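Local coordinates for protein PmoD (Methylocystis sp. ATCC 49242, PDB 6CPD) that binds copper(I) through its soluble, periplasmic cupredoxin-like domain and probably serves copper handling in methane-oxidising bacteria, at residues Pro34-Glu46 against Tyr88-Asn102. Numbering follows the deposited sequence.
Sequences PATGRTIMAFDIE and YSKGTFSVEHNFANN
Phe-43 and Phe-93 form a hydrogen-bonded pair of the antiparallel strands 37-45 and 92-99, with their side chains on the same side of the sheet; the ring planes are nearly parallel (6°) but displaced, with little of one ring lying over the other, centroids 4.7 Å apart. Over one face of Phe-93 lies Phe-43 CB, in a CH-pi contact 3.8 Å from the ring centroid. Phe-93 reaches it because CG sits between its own backbone N and carbonyl carbon (chi1 65°), which swings the ring toward the neighbouring strand; Tyr-88 CZ lies over the opposite face. Farther along, Met-41 CB meets Val-95 CG2 at 4.0 Å, and Thr-39 OG1 approaches the edge of the Phe-99 ring. Thr-39 OG1 also donates to Gly-37 O (2.9 Å), which takes Phe-99 N from the other face of its carbonyl plane at 3.1 Å.

Beneath these side chains runs a ladder ending in Ile-45 N to Gly-91 O (2.8 Å), at the last residue of the type I turn 88-91. Strand 37-45 also pairs with strand 13-20. Such two-sheet packing is characteristic of a cupredoxin-like beta-sandwich: backbone bonds set the register, and Phe-93 and Val-95 pack strand 92-99 against Leu-55 and Leu-57 of the second sheet.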
loop_
_atom_site.group_PDB
_atom_site.type_symbol
_atom_site.label_atom_id
_atom_site.label_comp_id
_atom_site.label_asym_id
_atom_site.label_seq_id
_atom_site.Cartn_x
_atom_site.Cartn_y
_atom_site.Cartn_z
ATOM N N PRO B 34 9.063 -9.299 -7.476
ATOM C CA PRO B 34 9.606 -10.668 -7.595
ATOM C C PRO B 34 10.802 -10.851 -8.535
ATOM O O PRO B 34 11.580 -11.792 -8.343
ATOM C CB PRO B 34 8.406 -11.478 -8.100
ATOM C CG PRO B 34 7.534 -10.494 -8.784
ATOM C CD PRO B 34 7.696 -9.206 -8.018
ATOM N N ALA B 35 10.983 -9.974 -9.515
ATOM C CA ALA B 35 12.006 -10.250 -10.521
ATOM C C ALA B 35 13.025 -9.127 -10.606
ATOM O O ALA B 35 12.780 -8.014 -10.151
ATOM C CB ALA B 35 11.352 -10.469 -11.897
ATOM N N THR B 36 14.210 -9.467 -11.100
ATOM C CA THR B 36 15.197 -8.475 -11.476
ATOM C C THR B 36 14.788 -7.979 -12.857
ATOM O O THR B 36 13.982 -8.621 -13.532
ATOM C CB THR B 36 16.631 -9.045 -11.469
ATOM O OG1 THR B 36 16.643 -10.289 -12.163
ATOM C CG2 THR B 36 17.093 -9.297 -10.032
ATOM N N GLY B 37 15.276 -6.816 -13.261
ATOM C CA GLY B 37 15.009 -6.366 -14.611
ATOM C C GLY B 37 14.221 -5.073 -14.648
ATOM O O GLY B 37 14.126 -4.347 -13.641
ATOM N N ARG B 38 13.611 -4.828 -15.808
ATOM C CA ARG B 38 12.897 -3.585 -16.088
ATOM C C ARG B 38 11.748 -3.377 -15.124
ATOM O O ARG B 38 10.822 -4.181 -15.047
ATOM C CB ARG B 38 12.361 -3.571 -17.522
ATOM C CG ARG B 38 11.540 -2.337 -17.896
ATOM C CD ARG B 38 11.569 -2.102 -19.404
ATOM N NE ARG B 38 10.963 -3.211 -20.142
ATOM C CZ ARG B 38 9.818 -3.128 -20.826
ATOM N NH1 ARG B 38 9.158 -1.982 -20.888
ATOM N NH2 ARG B 38 9.334 -4.192 -21.459
ATOM N N THR B 39 11.801 -2.275 -14.399
ATOM C CA THR B 39 10.793 -2.033 -13.383
ATOM C C THR B 39 10.287 -0.615 -13.508
ATOM O O THR B 39 11.076 0.325 -13.585
ATOM C CB THR B 39 11.376 -2.290 -11.986
ATOM O OG1 THR B 39 11.933 -3.607 -11.962
ATOM C CG2 THR B 39 10.304 -2.173 -10.918
ATOM N N ILE B 40 8.962 -0.459 -13.526
ATOM C CA ILE B 40 8.379 0.855 -13.601
ATOM C C ILE B 40 7.627 1.122 -12.315
ATOM O O ILE B 40 6.781 0.327 -11.919
ATOM C CB ILE B 40 7.433 0.983 -14.805
ATOM C CG1 ILE B 40 8.227 0.799 -16.100
ATOM C CG2 ILE B 40 6.684 2.328 -14.766
ATOM C CD1 ILE B 40 7.350 0.645 -17.329
ATOM N N MET B 41 7.943 2.243 -11.674
ATOM C CA MET B 41 7.213 2.672 -10.483
ATOM C C MET B 41 6.412 3.931 -10.757
ATOM O O MET B 41 6.983 4.962 -11.124
ATOM C CB MET B 41 8.179 2.905 -9.327
ATOM C CG MET B 41 9.078 1.696 -9.058
ATOM S SD MET B 41 10.071 1.911 -7.570
ATOM C CE MET B 41 8.901 2.830 -6.578
ATOM N N ALA B 42 5.095 3.841 -10.568
ATOM C CA ALA B 42 4.199 4.963 -10.807
ATOM C C ALA B 42 3.696 5.561 -9.493
ATOM O O ALA B 42 3.237 4.829 -8.609
ATOM C CB ALA B 42 3.025 4.523 -11.673
ATOM N N PHE B 43 3.777 6.887 -9.392
ATOM C CA PHE B 43 3.425 7.639 -8.185
ATOM C C PHE B 43 2.190 8.491 -8.462
ATOM O O PHE B 43 2.098 9.143 -9.503
ATOM C CB PHE B 43 4.594 8.523 -7.735
ATOM C CG PHE B 43 5.815 7.749 -7.327
ATOM C CD1 PHE B 43 6.686 7.257 -8.283
ATOM C CD2 PHE B 43 6.085 7.507 -5.993
ATOM C CE1 PHE B 43 7.802 6.529 -7.909
ATOM C CE2 PHE B 43 7.195 6.785 -5.614
ATOM C CZ PHE B 43 8.061 6.300 -6.576
ATOM N N ASP B 44 1.240 8.469 -7.531
ATOM C CA ASP B 44 0.005 9.240 -7.648
ATOM C C ASP B 44 -0.164 10.022 -6.334
ATOM O O ASP B 44 -0.516 9.457 -5.299
ATOM C CB ASP B 44 -1.196 8.312 -7.877
ATOM C CG ASP B 44 -2.533 9.063 -7.991
ATOM O OD1 ASP B 44 -2.611 10.278 -7.696
ATOM O OD2 ASP B 44 -3.542 8.398 -8.316
ATOM N N ILE B 45 0.051 11.321 -6.387
ATOM C CA ILE B 45 -0.021 12.151 -5.199
ATOM C C ILE B 45 -1.469 12.449 -4.817
ATOM O O ILE B 45 -2.197 13.052 -5.604
ATOM C CB ILE B 45 0.735 13.466 -5.431
ATOM C CG1 ILE B 45 2.203 13.165 -5.782
ATOM C CG2 ILE B 45 0.616 14.346 -4.221
ATOM C CD1 ILE B 45 2.949 14.364 -6.360
ATOM N N GLU B 46 -1.907 12.014 -3.629
ATOM C CA GLU B 46 -3.318 12.143 -3.270
ATOM C C GLU B 46 -3.761 13.581 -2.985
ATOM O O GLU B 46 -4.878 13.951 -3.323
ATOM C CB GLU B 46 -3.660 11.273 -2.049
ATOM C CG GLU B 46 -3.707 9.773 -2.347
ATOM C CD GLU B 46 -4.231 8.941 -1.174
ATOM O OE1 GLU B 46 -4.349 9.473 -0.044
ATOM O OE2 GLU B 46 -4.551 7.756 -1.394
ATOM N N TYR B 88 5.471 18.367 -9.466
ATOM C CA TYR B 88 4.691 17.536 -10.379
ATOM C C TYR B 88 3.270 18.048 -10.463
ATOM O O TYR B 88 2.393 17.616 -9.712
ATOM C CB TYR B 88 4.714 16.074 -9.944
ATOM C CG TYR B 88 6.095 15.472 -10.054
ATOM C CD1 TYR B 88 6.580 15.027 -11.280
ATOM C CD2 TYR B 88 6.924 15.386 -8.948
ATOM C CE1 TYR B 88 7.850 14.493 -11.394
ATOM C CE2 TYR B 88 8.207 14.842 -9.050
ATOM C CZ TYR B 88 8.656 14.400 -10.277
ATOM O OH TYR B 88 9.919 13.869 -10.386
ATOM N N SER B 89 3.053 18.969 -11.395
ATOM C CA SER B 89 1.797 19.708 -11.488
ATOM C C SER B 89 0.607 18.822 -11.825
ATOM O O SER B 89 -0.526 19.173 -11.511
ATOM C CB SER B 89 1.911 20.824 -12.528
ATOM O OG SER B 89 2.273 20.297 -13.790
ATOM N N LYS B 90 0.846 17.691 -12.480
ATOM C CA LYS B 90 -0.256 16.786 -12.806
ATOM C C LYS B 90 -0.541 15.833 -11.651
ATOM O O LYS B 90 -1.556 15.145 -11.650
ATOM C CB LYS B 90 0.022 16.006 -14.095
ATOM C CG LYS B 90 0.191 16.890 -15.337
ATOM C CD LYS B 90 0.339 16.050 -16.606
ATOM C CE LYS B 90 0.484 16.920 -17.856
ATOM N NZ LYS B 90 -0.784 17.631 -18.190
ATOM N N GLY B 91 0.346 15.802 -10.662
ATOM C CA GLY B 91 0.117 14.972 -9.490
ATOM C C GLY B 91 0.598 13.544 -9.659
ATOM O O GLY B 91 0.495 12.732 -8.741
ATOM N N THR B 92 1.074 13.214 -10.856
ATOM C CA THR B 92 1.480 11.845 -11.146
ATOM C C THR B 92 2.823 11.843 -11.859
ATOM O O THR B 92 3.172 12.809 -12.537
ATOM C CB THR B 92 0.443 11.098 -12.030
ATOM O OG1 THR B 92 0.324 11.755 -13.301
ATOM C CG2 THR B 92 -0.920 11.048 -11.356
ATOM N N PHE B 93 3.581 10.765 -11.692
ATOM C CA PHE B 93 4.807 10.577 -12.477
ATOM C C PHE B 93 5.250 9.126 -12.386
ATOM O O PHE B 93 4.816 8.395 -11.497
ATOM C CB PHE B 93 5.932 11.529 -12.024
ATOM C CG PHE B 93 6.434 11.287 -10.612
ATOM C CD1 PHE B 93 5.743 11.779 -9.516
ATOM C CD2 PHE B 93 7.619 10.601 -10.391
ATOM C CE1 PHE B 93 6.217 11.579 -8.229
ATOM C CE2 PHE B 93 8.097 10.395 -9.107
ATOM C CZ PHE B 93 7.397 10.878 -8.027
ATOM N N SER B 94 6.113 8.713 -13.307
ATOM C CA SER B 94 6.647 7.358 -13.293
ATOM C C SER B 94 8.163 7.407 -13.366
ATOM O O SER B 94 8.728 8.352 -13.917
ATOM C CB SER B 94 6.113 6.533 -14.468
ATOM O OG SER B 94 4.719 6.287 -14.358
ATOM N N VAL B 95 8.810 6.396 -12.791
ATOM C CA VAL B 95 10.244 6.207 -12.951
ATOM C C VAL B 95 10.449 4.774 -13.433
ATOM O O VAL B 95 9.652 3.879 -13.131
ATOM C CB VAL B 95 11.041 6.473 -11.648
ATOM C CG1 VAL B 95 10.451 7.648 -10.904
ATOM C CG2 VAL B 95 11.051 5.263 -10.767
ATOM N N GLU B 96 11.465 4.587 -14.264
ATOM C CA GLU B 96 11.797 3.276 -14.774
ATOM C C GLU B 96 13.222 2.960 -14.377
ATOM O O GLU B 96 14.083 3.834 -14.416
ATOM C CB GLU B 96 11.624 3.222 -16.301
ATOM C CG GLU B 96 11.980 1.878 -16.938
ATOM C CD GLU B 96 13.471 1.712 -17.233
ATOM O OE1 GLU B 96 14.204 2.723 -17.251
ATOM O OE2 GLU B 96 13.908 0.556 -17.445
ATOM N N HIS B 97 13.471 1.723 -13.980
ATOM C CA HIS B 97 14.821 1.337 -13.601
ATOM C C HIS B 97 15.028 -0.155 -13.823
ATOM O O HIS B 97 14.135 -0.963 -13.555
ATOM C CB HIS B 97 15.094 1.697 -12.133
ATOM C CG HIS B 97 16.513 1.456 -11.715
ATOM N ND1 HIS B 97 17.571 2.159 -12.243
ATOM C CD2 HIS B 97 17.049 0.570 -10.839
ATOM C CE1 HIS B 97 18.701 1.730 -11.707
ATOM N NE2 HIS B 97 18.410 0.761 -10.853
ATOM N N ASN B 98 16.198 -0.526 -14.320
ATOM C CA ASN B 98 16.561 -1.930 -14.355
ATOM C C ASN B 98 17.246 -2.301 -13.053
ATOM O O ASN B 98 18.381 -1.902 -12.813
ATOM C CB ASN B 98 17.477 -2.238 -15.543
ATOM C CG ASN B 98 17.742 -3.731 -15.707
ATOM O OD1 ASN B 98 16.956 -4.447 -16.327
ATOM N ND2 ASN B 98 18.872 -4.199 -15.172
ATOM N N PHE B 99 16.542 -3.048 -12.208
ATOM C CA PHE B 99 17.148 -3.586 -11.003
ATOM C C PHE B 99 17.891 -4.850 -11.388
ATOM O O PHE B 99 17.275 -5.885 -11.624
ATOM C CB PHE B 99 16.104 -3.878 -9.924
ATOM C CG PHE B 99 15.514 -2.642 -9.296
ATOM C CD1 PHE B 99 16.062 -2.116 -8.136
ATOM C CD2 PHE B 99 14.405 -2.013 -9.858
ATOM C CE1 PHE B 99 15.525 -0.980 -7.549
ATOM C CE2 PHE B 99 13.866 -0.866 -9.278
ATOM C CZ PHE B 99 14.434 -0.352 -8.115
ATOM N N ALA B 100 19.213 -4.760 -11.450
ATOM C CA ALA B 100 20.034 -5.903 -11.855
ATOM C C ALA B 100 20.235 -6.882 -10.699
ATOM O O ALA B 100 20.584 -8.040 -10.921
ATOM C CB ALA B 100 21.378 -5.430 -12.385
ATOM N N ASN B 101 20.005 -6.411 -9.472
ATOM C CA ASN B 101 20.308 -7.201 -8.281
ATOM C C ASN B 101 19.153 -7.379 -7.315
ATOM O O ASN B 101 18.450 -6.429 -6.990
ATOM C CB ASN B 101 21.472 -6.560 -7.535
ATOM C CG ASN B 101 22.672 -6.343 -8.424
ATOM O OD1 ASN B 101 22.918 -5.232 -8.888
ATOM N ND2 ASN B 101 23.414 -7.404 -8.684
ATOM N N ASN B 102 18.973 -8.599 -6.834
ATOM C CA ASN B 102 18.058 -8.826 -5.733
ATOM C C ASN B 102 18.548 -8.106 -4.458
ATOM O O ASN B 102 19.744 -7.851 -4.309
ATOM C CB ASN B 102 17.900 -10.321 -5.491
ATOM C CG ASN B 102 19.202 -10.981 -5.073
ATOM O OD1 ASN B 102 20.144 -11.085 -5.864
ATOM N ND2 ASN B 102 19.250 -11.448 -3.832
#